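Local coordinates for protein DNA endonuclease I-CvuI (Chlorella vulgaris, PDB 5A77) that binds and cleaves double-stranded target DNA in the presence of magnesium as a LAGLIDADG endonuclease, probably serving intron homing, at residues B[132-135]-B[136-140]. Sequence-based numbering, arbitrary orientation.
Sequences DKVG and LLTDG. With nucleotides of chain F.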
# COMPACT_ATOMS: atom_id res chain seq x y z
N ASP B 132 -12.94 19.21 6.69
CA ASP B 132 -13.58 18.96 5.40
C ASP B 132 -12.60 19.00 4.26
O ASP B 132 -12.80 18.32 3.26
CB ASP B 132 -14.70 19.95 5.11
CG ASP B 132 -15.72 20.04 6.22
OD1 ASP B 132 -15.78 19.10 7.06
OD2 ASP B 132 -16.47 21.04 6.23
N LYS B 133 -11.55 19.80 4.39
CA LYS B 133 -10.56 19.88 3.32
C LYS B 133 -9.72 18.61 3.23
O LYS B 133 -9.39 18.17 2.13
CB LYS B 133 -9.65 21.08 3.49
CG LYS B 133 -9.97 22.18 2.51
CD LYS B 133 -8.82 23.14 2.39
CE LYS B 133 -9.06 24.15 1.30
NZ LYS B 133 -7.78 24.83 0.93
N VAL B 134 -9.37 18.04 4.39
CA VAL B 134 -8.72 16.74 4.40
C VAL B 134 -9.63 15.77 3.69
O VAL B 134 -9.19 14.90 2.93
CB VAL B 134 -8.46 16.20 5.81
CG1 VAL B 134 -7.82 14.81 5.73
CG2 VAL B 134 -7.59 17.18 6.62
N GLY B 135 -10.93 15.94 3.93
CA GLY B 135 -11.92 15.04 3.37
C GLY B 135 -12.05 15.01 1.86
O GLY B 135 -12.30 13.95 1.30
N LEU B 136 -11.89 16.17 1.22
CA LEU B 136 -11.92 16.24 -0.24
C LEU B 136 -10.77 15.43 -0.88
O LEU B 136 -10.72 15.28 -2.10
CB LEU B 136 -11.89 17.70 -0.71
CG LEU B 136 -12.99 18.61 -0.14
CD1 LEU B 136 -12.69 20.09 -0.37
CD2 LEU B 136 -14.35 18.24 -0.72
N LEU B 137 -9.86 14.91 -0.05
CA LEU B 137 -8.71 14.13 -0.52
C LEU B 137 -8.81 12.64 -0.18
O LEU B 137 -8.49 11.79 -1.01
CB LEU B 137 -7.41 14.70 0.06
CG LEU B 137 -7.28 16.22 0.10
CD1 LEU B 137 -6.02 16.64 0.84
CD2 LEU B 137 -7.31 16.77 -1.32
N THR B 138 -9.19 12.33 1.06
CA THR B 138 -9.49 10.94 1.42
C THR B 138 -10.82 10.57 0.77
O THR B 138 -11.88 10.71 1.38
CB THR B 138 -9.60 10.72 2.95
OG1 THR B 138 -10.67 11.52 3.47
CG2 THR B 138 -8.29 11.06 3.65
N ASP B 139 -10.77 10.10 -0.47
CA ASP B 139 -11.97 10.07 -1.30
C ASP B 139 -12.79 8.79 -1.28
O ASP B 139 -12.97 8.09 -2.29
CB ASP B 139 -11.61 10.38 -2.72
CG ASP B 139 -11.20 11.80 -2.92
OD1 ASP B 139 -11.98 12.67 -2.47
OD2 ASP B 139 -10.11 12.05 -3.50
N GLY B 140 -13.30 8.50 -0.10
CA GLY B 140 -14.41 7.60 0.09
C GLY B 140 -15.39 8.42 0.90
O GLY B 140 -15.18 8.61 2.11
P DA F 2 -9.03 6.63 2.38
OP1 DA F 2 -8.73 7.06 1.00
OP2 DA F 2 -8.01 6.86 3.43
O5' DA F 2 -10.41 7.27 2.82
C5' DA F 2 -11.59 6.55 2.51
C4' DA F 2 -12.57 6.58 3.66
O4' DA F 2 -12.49 5.36 4.44
C3' DA F 2 -12.39 7.74 4.66
O3' DA F 2 -13.65 8.36 4.85
C2' DA F 2 -11.92 7.01 5.93
C1' DA F 2 -12.71 5.73 5.76
N9 DA F 2 -12.38 4.61 6.64
C8 DA F 2 -11.22 4.36 7.33
N7 DA F 2 -11.27 3.25 8.05
C5 DA F 2 -12.55 2.76 7.81
C6 DA F 2 -13.24 1.62 8.26
N6 DA F 2 -12.71 0.71 9.10
N1 DA F 2 -14.51 1.44 7.82
C2 DA F 2 -15.04 2.34 7.00
N3 DA F 2 -14.49 3.44 6.51
C4 DA F 2 -13.24 3.60 6.95
P DC F 3 -13.78 9.84 5.46
OP1 DC F 3 -15.07 10.34 4.95
OP2 DC F 3 -12.54 10.59 5.18
O5' DC F 3 -13.80 9.60 7.05
C5' DC F 3 -14.99 9.77 7.80
C4' DC F 3 -16.02 8.70 7.48
O4' DC F 3 -15.36 7.43 7.30
C3' DC F 3 -17.04 8.48 8.58
O3' DC F 3 -18.16 9.37 8.39
C2' DC F 3 -17.43 7.02 8.40
C1' DC F 3 -16.15 6.39 7.86
N1 DC F 3 -15.31 5.63 8.88
C2 DC F 3 -15.83 4.47 9.48
O2 DC F 3 -16.97 4.10 9.19
N3 DC F 3 -15.06 3.79 10.37
C4 DC F 3 -13.83 4.23 10.66
N4 DC F 3 -13.11 3.53 11.52
C5 DC F 3 -13.28 5.39 10.04
C6 DC F 3 -14.05 6.05 9.17
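V134 O accepts two backbone N-H groups, from L137 and T138, where helix 121-135 of this LAGLIDADG endonuclease runs out and the chain turns into a loop lying on the DNA backbone. The bond from T138 N is nearly straight, 3.2 Å to V134 O with 166° at the hydrogen, and lies in the carbonyl plane. L137 N reaches the same oxygen at 3.1 Å from well above that plane. Two residues earlier, L136 N bonds to D132 O at 3.1 Å, with the same i+4 to i spacing as T138 to V134, and makes a weak second bond to K133 O. Inverse gamma turns centred on T138 and D139 then lead the chain away.

The leucine side chains pack in van der Waals contact against the same carbonyl oxygens. L136 CG sits 3.4 Å from D132 O, while L137 lays its CB against V134 O and its CG against K133 O. The CB of V134 points away from the loop, and its side chain touches strand 23-31 and L107 of helix 102-114.

Both carboxylates have later partners: D139 OD1 forms a salt bridge with K141 NZ, and D132 OD2 accepts from A147 N.

T138 makes the hydrogen bond to DNA, and G140 O lies close to O3' of DA2. T138 OG1, set between backbone N and carbonyl carbon (chi1 62°), gives its proton to the phosphate of DC3 in chain F, while CB rests on O5' of DA2. That hydroxyl-phosphate bond, sequence-independent in kind, measures 2.7 Å from T138 OG1 to DC3 OP2.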